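Xyloglucan-specific endo-beta-1,4-glucanase BoGH9A (Bacteroides ovatus, PDB 6DHT) catalyses the endohydrolysis of 1,4-beta-D-glucosidic linkages in the xyloglucan backbone, releasing xyloglucan oligosaccharides. Local coordinates at residues S65-K70 against N430-F435; R477-F482 against S532-Y537; S59-K64 against A419-F424. One frame throughout, in Å; residues are numbered along the deposited sequence.

Contact 1. Residues S65-K70 against N430-F435; sequences SAWSDK and NDAKDF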
ATOM      1  N   SER A  65     -24.312   7.509  11.914  1.00 27.02           N
ATOM      2  CA  SER A  65     -23.738   8.292  10.829  1.00 26.37           C
ATOM      3  C   SER A  65     -24.841   9.117  10.186  1.00 26.24           C
ATOM      4  O   SER A  65     -26.023   8.870  10.423  1.00 30.53           O
ATOM      5  CB  SER A  65     -23.129   7.377   9.763  1.00 27.18           C
ATOM      6  OG  SER A  65     -24.134   6.568   9.176  1.00 27.95           O
ATOM      7  N   ALA A  66     -24.457  10.056   9.332  1.00 27.80           N
ATOM      8  CA  ALA A  66     -25.415  10.954   8.698  1.00 29.50           C
ATOM      9  C   ALA A  66     -26.383  10.216   7.788  1.00 38.79           C
ATOM     10  O   ALA A  66     -27.505  10.682   7.577  1.00 36.40           O
ATOM     11  CB  ALA A  66     -24.684  12.021   7.911  1.00 31.34           C
ATOM     12  N   TRP A  67     -25.966   9.066   7.261  1.00 27.39           N
ATOM     13  CA  TRP A  67     -26.689   8.410   6.166  1.00 29.64           C
ATOM     14  C   TRP A  67     -27.405   7.108   6.528  1.00 24.89           C
ATOM     15  O   TRP A  67     -28.147   6.563   5.711  1.00 35.03           O
ATOM     16  CB  TRP A  67     -25.719   8.123   5.019  1.00 26.36           C
ATOM     17  CG  TRP A  67     -24.557   7.256   5.426  1.00 25.57           C
ATOM     18  CD1 TRP A  67     -24.548   5.892   5.540  1.00 26.45           C
ATOM     19  CD2 TRP A  67     -23.238   7.698   5.763  1.00 23.97           C
ATOM     20  NE1 TRP A  67     -23.296   5.460   5.919  1.00 24.11           N
ATOM     21  CE2 TRP A  67     -22.480   6.550   6.074  1.00 24.50           C
ATOM     22  CE3 TRP A  67     -22.628   8.952   5.838  1.00 26.55           C
ATOM     23  CZ2 TRP A  67     -21.134   6.623   6.439  1.00 24.13           C
ATOM     24  CZ3 TRP A  67     -21.301   9.022   6.207  1.00 26.56           C
ATOM     25  CH2 TRP A  67     -20.570   7.865   6.510  1.00 24.54           C
ATOM     26  N   SER A  68     -27.178   6.603   7.732  1.00 29.23           N
ATOM     27  CA  SER A  68     -27.755   5.330   8.133  1.00 28.84           C
ATOM     28  C   SER A  68     -28.516   5.502   9.429  1.00 30.15           C
ATOM     29  O   SER A  68     -28.028   6.137  10.361  1.00 30.01           O
ATOM     30  CB  SER A  68     -26.676   4.259   8.320  1.00 31.96           C
ATOM     31  OG  SER A  68     -27.237   3.082   8.892  1.00 28.42           O
ATOM     32  N   ASP A  69     -29.715   4.927   9.486  1.00 31.62           N
ATOM     33  CA  ASP A  69     -30.522   5.018  10.685  1.00 28.73           C
ATOM     34  C   ASP A  69     -30.151   3.951  11.710  1.00 34.99           C
ATOM     35  O   ASP A  69     -30.749   3.888  12.788  1.00 32.94           O
ATOM     36  CB  ASP A  69     -32.006   4.918  10.339  1.00 40.40           C
ATOM     37  CG  ASP A  69     -32.895   5.484  11.435  1.00 54.61           C
ATOM     38  OD1 ASP A  69     -32.613   6.615  11.900  1.00 51.43           O
ATOM     39  OD2 ASP A  69     -33.852   4.787  11.845  1.00 49.12           O
ATOM     40  N   LYS A  70     -29.154   3.122  11.393  1.00 25.72           N
ATOM     41  CA  LYS A  70     -28.727   2.085  12.327  1.00 30.66           C
ATOM     42  C   LYS A  70     -28.122   2.725  13.566  1.00 26.57           C
ATOM     43  O   LYS A  70     -27.382   3.709  13.466  1.00 27.74           O
ATOM     44  CB  LYS A  70     -27.671   1.165  11.696  1.00 23.25           C
ATOM     45  CG  LYS A  70     -28.136   0.202  10.624  1.00 23.17           C
ATOM     46  CD  LYS A  70     -26.910  -0.352   9.899  1.00 25.87           C
ATOM     47  CE  LYS A  70     -27.234  -1.492   8.976  1.00 26.39           C
ATOM     48  NZ  LYS A  70     -25.995  -2.014   8.316  1.00 28.05           N
ATOM     49  N   ASN A 430     -16.640   7.902   8.677  1.00 18.52           N
ATOM     50  CA  ASN A 430     -17.859   8.612   9.073  1.00 20.90           C
ATOM     51  C   ASN A 430     -18.180   9.832   8.216  1.00 22.78           C
ATOM     52  O   ASN A 430     -19.007  10.674   8.601  1.00 28.05           O
ATOM     53  CB  ASN A 430     -17.810   9.013  10.540  1.00 20.36           C
ATOM     54  CG  ASN A 430     -19.200   9.160  11.150  1.00 21.91           C
ATOM     55  OD1 ASN A 430     -20.117   8.396  10.842  1.00 22.19           O
ATOM     56  ND2 ASN A 430     -19.355  10.153  12.001  1.00 25.81           N
ATOM     57  N   ASP A 431     -17.551   9.908   7.051  1.00 23.23           N
ATOM     58  CA  ASP A 431     -17.854  10.933   6.060  1.00 22.90           C
ATOM     59  C   ASP A 431     -18.118  10.225   4.742  1.00 24.34           C
ATOM     60  O   ASP A 431     -17.356   9.344   4.353  1.00 23.75           O
ATOM     61  CB  ASP A 431     -16.665  11.887   5.918  1.00 25.74           C
ATOM     62  CG  ASP A 431     -16.983  13.119   5.073  1.00 31.87           C
ATOM     63  OD1 ASP A 431     -17.461  12.987   3.930  1.00 30.14           O
ATOM     64  OD2 ASP A 431     -16.747  14.239   5.568  1.00 42.68           O
ATOM     65  N   ALA A 432     -19.184  10.605   4.048  1.00 25.68           N
ATOM     66  CA  ALA A 432     -19.544   9.958   2.785  1.00 24.45           C
ATOM     67  C   ALA A 432     -18.417  10.041   1.761  1.00 22.56           C
ATOM     68  O   ALA A 432     -18.290   9.183   0.898  1.00 26.07           O
ATOM     69  CB  ALA A 432     -20.811  10.581   2.213  1.00 26.22           C
ATOM     70  N   LYS A 433     -17.596  11.074   1.866  1.00 25.90           N
ATOM     71  CA  LYS A 433     -16.518  11.266   0.913  1.00 27.47           C
ATOM     72  C   LYS A 433     -15.351  10.325   1.185  1.00 25.68           C
ATOM     73  O   LYS A 433     -14.374  10.317   0.436  1.00 26.28           O
ATOM     74  CB  LYS A 433     -16.035  12.715   0.954  1.00 33.87           C
ATOM     75  CG  LYS A 433     -17.079  13.683   0.430  1.00 36.69           C
ATOM     76  CD  LYS A 433     -16.586  15.111   0.443  1.00 40.84           C
ATOM     77  CE  LYS A 433     -17.505  15.986  -0.396  1.00 48.93           C
ATOM     78  NZ  LYS A 433     -17.019  17.385  -0.497  1.00 58.50           N
ATOM     79  N   ASP A 434     -15.450   9.553   2.261  1.00 22.97           N
ATOM     80  CA  ASP A 434     -14.419   8.572   2.615  1.00 20.46           C
ATOM     81  C   ASP A 434     -14.460   7.352   1.700  1.00 21.70           C
ATOM     82  O   ASP A 434     -13.580   6.487   1.787  1.00 18.69           O
ATOM     83  CB  ASP A 434     -14.623   8.053   4.035  1.00 17.92           C
ATOM     84  CG  ASP A 434     -14.343   9.081   5.098  1.00 22.60           C
ATOM     85  OD1 ASP A 434     -13.736  10.123   4.771  1.00 25.79           O
ATOM     86  OD2 ASP A 434     -14.685   8.820   6.279  1.00 23.42           O
ATOM     87  N   PHE A 435     -15.497   7.253   0.872  1.00 21.57           N
ATOM     88  CA  PHE A 435     -15.742   6.048   0.070  1.00 18.09           C
ATOM     89  C   PHE A 435     -15.675   6.301  -1.419  1.00 20.78           C
ATOM     90  O   PHE A 435     -16.386   7.141  -1.956  1.00 24.36           O
ATOM     91  CB  PHE A 435     -17.074   5.444   0.497  1.00 20.06           C
ATOM     92  CG  PHE A 435     -17.162   5.277   1.974  1.00 22.98           C
ATOM     93  CD1 PHE A 435     -16.460   4.266   2.601  1.00 16.97           C
ATOM     94  CD2 PHE A 435     -17.878   6.176   2.745  1.00 23.98           C
ATOM     95  CE1 PHE A 435     -16.479   4.128   3.970  1.00 21.16           C
ATOM     96  CE2 PHE A 435     -17.907   6.045   4.118  1.00 22.43           C
ATOM     97  CZ  PHE A 435     -17.190   5.032   4.736  1.00 21.85           C
TER
HETATM   98  O   HOH W   1     -21.694  10.891   9.404  1.00 28.29           O

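Contact 2. Residues R477-F482 against S532-Y537; sequences RNATGF and SPDESY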
ATOM      1  N   ARG A 477     -14.162  -3.993  11.812  1.00 14.21           N
ATOM      2  CA  ARG A 477     -14.988  -3.085  12.596  1.00 14.92           C
ATOM      3  C   ARG A 477     -15.579  -2.016  11.692  1.00 14.69           C
ATOM      4  O   ARG A 477     -15.138  -0.862  11.707  1.00 15.47           O
ATOM      5  CB  ARG A 477     -14.216  -2.479  13.767  1.00 13.68           C
ATOM      6  CG  ARG A 477     -15.160  -1.782  14.722  1.00 18.63           C
ATOM      7  CD  ARG A 477     -14.474  -1.365  15.965  1.00 20.76           C
ATOM      8  NE  ARG A 477     -13.628  -0.207  15.716  1.00 25.13           N
ATOM      9  CZ  ARG A 477     -12.531   0.079  16.397  1.00 19.81           C
ATOM     10  NH1 ARG A 477     -12.116  -0.750  17.332  1.00 31.71           N
ATOM     11  NH2 ARG A 477     -11.818   1.157  16.097  1.00 24.68           N
ATOM     12  N   ASN A 478     -16.587  -2.400  10.907  1.00 14.89           N
ATOM     13  CA  ASN A 478     -17.094  -1.550   9.847  1.00 13.78           C
ATOM     14  C   ASN A 478     -18.551  -1.917   9.490  1.00 16.38           C
ATOM     15  O   ASN A 478     -19.140  -2.830  10.096  1.00 17.19           O
ATOM     16  CB  ASN A 478     -16.155  -1.657   8.628  1.00 15.70           C
ATOM     17  CG  ASN A 478     -16.111  -3.065   8.063  1.00 18.06           C
ATOM     18  OD1 ASN A 478     -17.161  -3.652   7.775  1.00 15.71           O
ATOM     19  ND2 ASN A 478     -14.921  -3.634   7.934  1.00 16.65           N
ATOM     20  N   ALA A 479     -19.098  -1.224   8.503  1.00 16.46           N
ATOM     21  CA  ALA A 479     -20.520  -1.354   8.161  1.00 15.42           C
ATOM     22  C   ALA A 479     -20.911  -2.643   7.449  1.00 19.75           C
ATOM     23  O   ALA A 479     -22.110  -2.948   7.384  1.00 18.43           O
ATOM     24  CB  ALA A 479     -20.920  -0.194   7.321  1.00 17.83           C
ATOM     25  N   THR A 480     -19.962  -3.376   6.870  1.00 19.18           N
ATOM     26  CA  THR A 480     -20.274  -4.616   6.139  1.00 15.18           C
ATOM     27  C   THR A 480     -19.929  -5.860   6.945  1.00 17.82           C
ATOM     28  O   THR A 480     -20.492  -6.939   6.701  1.00 18.28           O
ATOM     29  CB  THR A 480     -19.551  -4.704   4.784  1.00 15.40           C
ATOM     30  OG1 THR A 480     -18.134  -4.783   5.030  1.00 16.95           O
ATOM     31  CG2 THR A 480     -19.852  -3.509   3.953  1.00 16.00           C
ATOM     32  N   GLY A 481     -18.995  -5.742   7.888  1.00 16.66           N
ATOM     33  CA  GLY A 481     -18.507  -6.897   8.621  1.00 15.42           C
ATOM     34  C   GLY A 481     -17.400  -7.694   7.941  1.00 13.86           C
ATOM     35  O   GLY A 481     -17.012  -8.742   8.424  1.00 16.70           O
ATOM     36  N   PHE A 482     -16.894  -7.208   6.820  1.00 17.34           N
ATOM     37  CA  PHE A 482     -15.747  -7.856   6.170  1.00 15.06           C
ATOM     38  C   PHE A 482     -14.429  -7.417   6.783  1.00 14.82           C
ATOM     39  O   PHE A 482     -14.246  -6.249   7.096  1.00 15.48           O
ATOM     40  CB  PHE A 482     -15.680  -7.508   4.697  1.00 15.21           C
ATOM     41  CG  PHE A 482     -16.580  -8.341   3.831  1.00 16.43           C
ATOM     42  CD1 PHE A 482     -17.917  -8.012   3.670  1.00 18.49           C
ATOM     43  CD2 PHE A 482     -16.085  -9.449   3.177  1.00 18.86           C
ATOM     44  CE1 PHE A 482     -18.745  -8.789   2.850  1.00 17.52           C
ATOM     45  CE2 PHE A 482     -16.888 -10.226   2.371  1.00 15.83           C
ATOM     46  CZ  PHE A 482     -18.239  -9.902   2.204  1.00 17.22           C
ATOM     47  N   SER A 532     -26.319   3.216   1.505  1.00 36.53           N
ATOM     48  CA  SER A 532     -25.246   3.638   2.398  1.00 28.19           C
ATOM     49  C   SER A 532     -23.871   3.496   1.717  1.00 28.39           C
ATOM     50  O   SER A 532     -23.505   2.405   1.277  1.00 24.64           O
ATOM     51  CB  SER A 532     -25.278   2.818   3.685  1.00 28.97           C
ATOM     52  OG  SER A 532     -26.400   3.154   4.490  1.00 34.89           O
ATOM     53  N   PRO A 533     -23.111   4.600   1.622  1.00 23.50           N
ATOM     54  CA  PRO A 533     -21.820   4.552   0.930  1.00 23.55           C
ATOM     55  C   PRO A 533     -20.849   3.534   1.516  1.00 20.02           C
ATOM     56  O   PRO A 533     -20.093   2.950   0.729  1.00 22.28           O
ATOM     57  CB  PRO A 533     -21.245   5.962   1.133  1.00 28.11           C
ATOM     58  CG  PRO A 533     -22.322   6.784   1.565  1.00 34.78           C
ATOM     59  CD  PRO A 533     -23.346   5.921   2.220  1.00 25.85           C
ATOM     60  N   ASP A 534     -20.866   3.334   2.833  1.00 19.57           N
ATOM     61  CA  ASP A 534     -19.930   2.406   3.482  1.00 18.64           C
ATOM     62  C   ASP A 534     -20.345   0.939   3.342  1.00 21.12           C
ATOM     63  O   ASP A 534     -19.664   0.029   3.825  1.00 19.71           O
ATOM     64  CB  ASP A 534     -19.652   2.800   4.944  1.00 19.89           C
ATOM     65  CG  ASP A 534     -20.893   2.915   5.809  1.00 18.00           C
ATOM     66  OD1 ASP A 534     -22.031   2.880   5.280  1.00 19.94           O
ATOM     67  OD2 ASP A 534     -20.735   3.062   7.036  1.00 19.12           O
ATOM     68  N   GLU A 535     -21.470   0.712   2.664  1.00 17.96           N
ATOM     69  CA  GLU A 535     -21.957  -0.629   2.405  1.00 18.28           C
ATOM     70  C   GLU A 535     -21.975  -0.945   0.903  1.00 18.78           C
ATOM     71  O   GLU A 535     -22.430  -2.017   0.483  1.00 19.91           O
ATOM     72  CB  GLU A 535     -23.364  -0.768   3.004  1.00 21.75           C
ATOM     73  CG  GLU A 535     -23.412  -0.610   4.524  1.00 24.93           C
ATOM     74  CD  GLU A 535     -24.818  -0.766   5.093  1.00 30.14           C
ATOM     75  OE1 GLU A 535     -25.732  -1.159   4.338  1.00 39.09           O
ATOM     76  OE2 GLU A 535     -25.005  -0.490   6.292  1.00 26.67           O
ATOM     77  N   SER A 536     -21.468  -0.015   0.094  1.00 17.67           N
ATOM     78  CA  SER A 536     -21.411  -0.186  -1.354  1.00 15.64           C
ATOM     79  C   SER A 536     -20.235  -1.054  -1.782  1.00 15.30           C
ATOM     80  O   SER A 536     -19.373  -0.616  -2.542  1.00 17.83           O
ATOM     81  CB  SER A 536     -21.321   1.160  -2.067  1.00 21.42           C
ATOM     82  OG  SER A 536     -22.478   1.928  -1.789  1.00 31.22           O
ATOM     83  N   TYR A 537     -20.265  -2.300  -1.332  1.00 17.72           N
ATOM     84  CA  TYR A 537     -19.194  -3.261  -1.548  1.00 17.46           C
ATOM     85  C   TYR A 537     -19.844  -4.592  -1.944  1.00 14.56           C
ATOM     86  O   TYR A 537     -20.805  -5.015  -1.307  1.00 17.41           O
ATOM     87  CB  TYR A 537     -18.334  -3.416  -0.250  1.00 16.73           C
ATOM     88  CG  TYR A 537     -17.421  -4.610  -0.334  1.00 15.11           C
ATOM     89  CD1 TYR A 537     -16.274  -4.560  -1.114  1.00 14.58           C
ATOM     90  CD2 TYR A 537     -17.724  -5.800   0.310  1.00 14.35           C
ATOM     91  CE1 TYR A 537     -15.474  -5.651  -1.261  1.00 12.99           C
ATOM     92  CE2 TYR A 537     -16.932  -6.921   0.142  1.00 14.45           C
ATOM     93  CZ  TYR A 537     -15.786  -6.818  -0.623  1.00 14.50           C
ATOM     94  OH  TYR A 537     -14.996  -7.923  -0.832  1.00 15.08           O
TER

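Contact 3. Residues S59-K64 against A419-F424; sequences SLYTAK and AEQTPF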
ATOM      1  N   SER A  59     -23.757   1.187  30.416  1.00 27.63           N
ATOM      2  CA  SER A  59     -23.807   2.622  30.095  1.00 31.66           C
ATOM      3  C   SER A  59     -23.089   2.899  28.792  1.00 26.43           C
ATOM      4  O   SER A  59     -22.168   3.725  28.724  1.00 34.17           O
ATOM      5  CB  SER A  59     -23.196   3.467  31.199  1.00 32.17           C
ATOM      6  OG  SER A  59     -23.906   3.283  32.401  1.00 35.07           O
ATOM      7  N   LEU A  60     -23.540   2.207  27.761  1.00 24.15           N
ATOM      8  CA  LEU A  60     -22.827   2.179  26.494  1.00 21.90           C
ATOM      9  C   LEU A  60     -23.152   3.366  25.608  1.00 32.14           C
ATOM     10  O   LEU A  60     -24.299   3.802  25.505  1.00 30.80           O
ATOM     11  CB  LEU A  60     -23.138   0.884  25.753  1.00 23.62           C
ATOM     12  CG  LEU A  60     -22.955  -0.394  26.566  1.00 22.50           C
ATOM     13  CD1 LEU A  60     -23.508  -1.541  25.764  1.00 27.82           C
ATOM     14  CD2 LEU A  60     -21.496  -0.625  26.940  1.00 22.46           C
ATOM     15  N   TYR A  61     -22.113   3.874  24.948  1.00 25.29           N
ATOM     16  CA  TYR A  61     -22.248   4.954  23.984  1.00 22.15           C
ATOM     17  C   TYR A  61     -22.823   4.446  22.684  1.00 24.02           C
ATOM     18  O   TYR A  61     -22.476   3.356  22.224  1.00 25.67           O
ATOM     19  CB  TYR A  61     -20.866   5.568  23.701  1.00 22.40           C
ATOM     20  CG  TYR A  61     -20.873   6.643  22.641  1.00 23.48           C
ATOM     21  CD1 TYR A  61     -21.281   7.933  22.942  1.00 29.86           C
ATOM     22  CD2 TYR A  61     -20.452   6.377  21.339  1.00 25.47           C
ATOM     23  CE1 TYR A  61     -21.298   8.925  21.983  1.00 29.60           C
ATOM     24  CE2 TYR A  61     -20.469   7.365  20.368  1.00 22.66           C
ATOM     25  CZ  TYR A  61     -20.876   8.644  20.699  1.00 26.40           C
ATOM     26  OH  TYR A  61     -20.899   9.641  19.751  1.00 27.87           O
ATOM     27  N   THR A  62     -23.702   5.245  22.087  1.00 24.57           N
ATOM     28  CA  THR A  62     -24.268   4.929  20.784  1.00 23.26           C
ATOM     29  C   THR A  62     -24.159   6.146  19.888  1.00 28.19           C
ATOM     30  O   THR A  62     -24.085   7.271  20.375  1.00 30.73           O
ATOM     31  CB  THR A  62     -25.754   4.505  20.865  1.00 26.97           C
ATOM     32  OG1 THR A  62     -26.533   5.607  21.350  1.00 33.33           O
ATOM     33  CG2 THR A  62     -25.916   3.326  21.783  1.00 25.68           C
ATOM     34  N   ALA A  63     -24.151   5.912  18.580  1.00 24.19           N
ATOM     35  CA  ALA A  63     -24.076   6.977  17.606  1.00 22.11           C
ATOM     36  C   ALA A  63     -24.616   6.499  16.280  1.00 22.61           C
ATOM     37  O   ALA A  63     -24.742   5.298  16.045  1.00 25.18           O
ATOM     38  CB  ALA A  63     -22.633   7.437  17.430  1.00 23.80           C
ATOM     39  N   LYS A  64     -24.924   7.456  15.418  1.00 23.94           N
ATOM     40  CA  LYS A  64     -25.350   7.176  14.073  1.00 26.50           C
ATOM     41  C   LYS A  64     -24.529   8.024  13.122  1.00 24.17           C
ATOM     42  O   LYS A  64     -24.086   9.111  13.487  1.00 25.40           O
ATOM     43  CB  LYS A  64     -26.841   7.502  13.913  1.00 29.27           C
ATOM     44  CG  LYS A  64     -27.755   6.732  14.847  1.00 27.77           C
ATOM     45  CD  LYS A  64     -29.211   6.788  14.371  1.00 31.86           C
ATOM     46  CE  LYS A  64     -30.147   6.072  15.342  1.00 39.98           C
ATOM     47  NZ  LYS A  64     -31.541   6.036  14.816  1.00 40.81           N
ATOM     48  N   ALA A 419     -12.899  11.596  16.634  1.00 24.38           N
ATOM     49  CA  ALA A 419     -12.823  10.177  16.297  1.00 23.25           C
ATOM     50  C   ALA A 419     -13.462   9.283  17.365  1.00 23.95           C
ATOM     51  O   ALA A 419     -14.008   8.246  17.031  1.00 23.05           O
ATOM     52  CB  ALA A 419     -11.368   9.762  16.029  1.00 18.79           C
ATOM     53  N   GLU A 420     -13.405   9.677  18.633  1.00 22.93           N
ATOM     54  CA  GLU A 420     -13.952   8.842  19.706  1.00 25.50           C
ATOM     55  C   GLU A 420     -15.477   8.832  19.783  1.00 28.19           C
ATOM     56  O   GLU A 420     -16.057   8.008  20.502  1.00 29.78           O
ATOM     57  CB  GLU A 420     -13.380   9.269  21.045  1.00 28.36           C
ATOM     58  CG  GLU A 420     -11.922   8.906  21.162  1.00 24.91           C
ATOM     59  CD  GLU A 420     -11.336   9.165  22.531  1.00 39.73           C
ATOM     60  OE1 GLU A 420     -12.026   9.784  23.372  1.00 44.92           O
ATOM     61  OE2 GLU A 420     -10.178   8.746  22.759  1.00 34.14           O
ATOM     62  N   GLN A 421     -16.113   9.753  19.068  1.00 23.48           N
ATOM     63  CA  GLN A 421     -17.572   9.834  19.041  1.00 25.41           C
ATOM     64  C   GLN A 421     -18.165   9.233  17.772  1.00 27.76           C
ATOM     65  O   GLN A 421     -19.395   9.184  17.606  1.00 24.89           O
ATOM     66  CB  GLN A 421     -18.037  11.288  19.164  1.00 27.17           C
ATOM     67  CG  GLN A 421     -17.971  11.855  20.563  1.00 33.36           C
ATOM     68  CD  GLN A 421     -16.572  12.100  21.020  1.00 33.80           C
ATOM     69  OE1 GLN A 421     -15.862  12.936  20.457  1.00 37.45           O
ATOM     70  NE2 GLN A 421     -16.149  11.367  22.041  1.00 37.57           N
ATOM     71  N   THR A 422     -17.316   8.789  16.847  1.00 22.74           N
ATOM     72  CA  THR A 422     -17.815   8.182  15.623  1.00 20.99           C
ATOM     73  C   THR A 422     -18.499   6.823  15.900  1.00 15.10           C
ATOM     74  O   THR A 422     -18.140   6.129  16.853  1.00 18.60           O
ATOM     75  CB  THR A 422     -16.687   8.002  14.568  1.00 20.36           C
ATOM     76  OG1 THR A 422     -15.651   7.167  15.094  1.00 18.70           O
ATOM     77  CG2 THR A 422     -16.113   9.358  14.155  1.00 24.57           C
ATOM     78  N   PRO A 423     -19.460   6.451  15.054  1.00 19.93           N
ATOM     79  CA  PRO A 423     -20.108   5.146  15.200  1.00 19.68           C
ATOM     80  C   PRO A 423     -19.149   3.966  15.248  1.00 18.11           C
ATOM     81  O   PRO A 423     -19.316   3.081  16.087  1.00 19.47           O
ATOM     82  CB  PRO A 423     -21.020   5.067  13.977  1.00 21.22           C
ATOM     83  CG  PRO A 423     -21.360   6.473  13.680  1.00 23.39           C
ATOM     84  CD  PRO A 423     -20.103   7.262  14.013  1.00 21.41           C
ATOM     85  N   PHE A 424     -18.097   3.992  14.422  1.00 19.01           N
ATOM     86  CA  PHE A 424     -17.165   2.863  14.390  1.00 18.11           C
ATOM     87  C   PHE A 424     -15.849   3.153  15.107  1.00 17.29           C
ATOM     88  O   PHE A 424     -14.918   2.359  15.035  1.00 20.43           O
ATOM     89  CB  PHE A 424     -16.968   2.379  12.955  1.00 17.29           C
ATOM     90  CG  PHE A 424     -18.156   1.626  12.425  1.00 17.01           C
ATOM     91  CD1 PHE A 424     -18.428   0.357  12.881  1.00 16.02           C
ATOM     92  CD2 PHE A 424     -18.972   2.182  11.470  1.00 18.07           C
ATOM     93  CE1 PHE A 424     -19.537  -0.333  12.440  1.00 18.22           C
ATOM     94  CE2 PHE A 424     -20.085   1.484  11.016  1.00 20.32           C
ATOM     95  CZ  PHE A 424     -20.338   0.225  11.500  1.00 16.83           C
TER

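Contact 1. Residues S65-K70 against N430-F435
Trp-67 drives the six-membered end of its indole into the bend of 430-435. Trp-67 CH2 lies 3.5 Å from Asn-430 C, and Asp-431 N comes up at the indole's edge, in its plane. Farther round the rim, Trp-67 CZ3 is 3.4 Å from Ala-432 N. Phe-435 meets the same end of the indole obliquely, with the ring planes close to perpendicular: its CE2 is 4.0 Å from Trp-67 CH2, which lies at the edge of the phenyl ring. The first torsion of Trp-67, 58°, sets CG between its backbone N and carbonyl carbon and folds the indole back under Ser-65, whose OG sits 3.4 Å above one face, off toward the rim. A large flat side chain with one polar atom suits this place, since NE1 bonds to Asp-534 while the carbon end packs. Beside the ring, Ser-65 CB touches Asn-430 OD1 at 3.4 Å, and a water accepts from Ala-66 N and donates to Asn-430 O. An Asx turn, Lys-433 N to Asp-431 OD1, opens a short 3-10 turn in the bend. The contact is interdomain, an aromatic of the N-terminal Ig-like domain docked on a loop of the catalytic domain.

Contact 2. Residues R477-F482 against S532-Y537
Phe-482 offers a ring face to the edge of Tyr-537 in a T-shaped pair, with centroids 4.9 Å apart and planes at 70°. From CB the side chain runs toward 532-537, its CG anti to the carbonyl carbon (chi1 -82°), and Phe-482 CG is 4.0 Å from Tyr-537 CE2. Phe-482 CD1 and CE1 are closer to Tyr-537 CE2, both at 3.8 Å, Phe-482 CD2 and CE2 are again at 4.0 Å, and CZ at the tip is at 3.9 Å. These near-equal distances place Tyr-537 CE2 over the centre of the Phe-482 ring, which Thr-480 CB borders in its plane. With an alanine here, the edge of Tyr-537 would probably lose the face it packs on, leaving a gap beside Thr-480. Tyrosine suits the other side because its OH still reaches Asn-547. Ala-479 CB packs 3.3 Å from Asp-534 OD2, a methyl suiting a carboxylate whose OD1 bonds to Trp-67, and Thr-480 CG2 rests 3.5 Å from Asp-534 O. Asn-478 OD1 accepts from Thr-480 N and Gly-481 N, and its ND2 bonds nearly straight to Phe-482 O. Here an Asx turn packs against a 3-10 turn in the catalytic domain, beside Asp-539, a predicted active-site residue.

Contact 3. Residues S59-K64 against A419-F424
Gln-421 receives the hydroxyl of Tyr-61 on its backbone carbonyl, and the turn of 419-424 leaves that oxygen facing Tyr-61. At its start, Ala-419 O takes a 2.8 Å hydrogen bond from Thr-422 OG1, with a weak bond from Thr-422 N beside it; these bonds span the turn from Ala-419 to Thr-422. Glu-420 sends its carboxylate away to a salt bridge with Arg-469, in helix 461-474, and only its backbone comes near the tyrosine ring.

Tyr-61 OH donates to Gln-421 O over 2.7 Å, in the carbonyl plane and on a lone pair, with a C=O...donor angle of 116°. Tyrosine suits the place because its length carries a donor across to the loop: CG is anti to the backbone N (chi1 176°), and Gln-421 O lies at the edge of the Tyr-61 ring, near its plane. Gln-421 adds its aliphatic part, CB being 3.4 Å from Tyr-61 OH, while its chain bends at chi2 and its amide plane stands at 89° to the ring.

The tyrosine leads into strand 62-63, an outermost strand of a four-stranded antiparallel sheet in the Ig-like domain, where it pairs with strand 72-76. Alternation along this strand turns Ala-63 toward the loop and Thr-62 away from it.

The Thr-422 hydroxyl also accepts from Ala-426 N, just past the segment. Pro-423 then supplies a compact apolar ring: its CG lies 4.1 Å from Ala-63 CB and 3.6 Å from Lys-64 C. A small side chain suits Ala-63, which packs against Pro-423 and the Gln-421 carbonyl. Lys-64 turns its side chain off from the loop at CB, and its NZ forms a salt bridge with Asp-69.

In the fold
All three contacts lie on one side of the chain's centre, with the centres of contacts 1 and 2 about 10 Å apart, 1 and 3 about 13 Å, and 2 and 3 about 17 Å. Contacts 1 and 3 cross along the chain: 59-64 runs straight into 65-70, and both partners, 419-424 and 430-435, belong to the loop between helices 395-416 and 439-458. Contact 2 follows later, wholly within the catalytic domain. The Lys-70 to Glu-535 salt bridge and the Trp-67 to Asp-534 bond tie it to contact 1 across the domains; its tie to contact 3, Arg-477 to Phe-424 O, stays within the catalytic domain. This is consistent with a single interdomain interface.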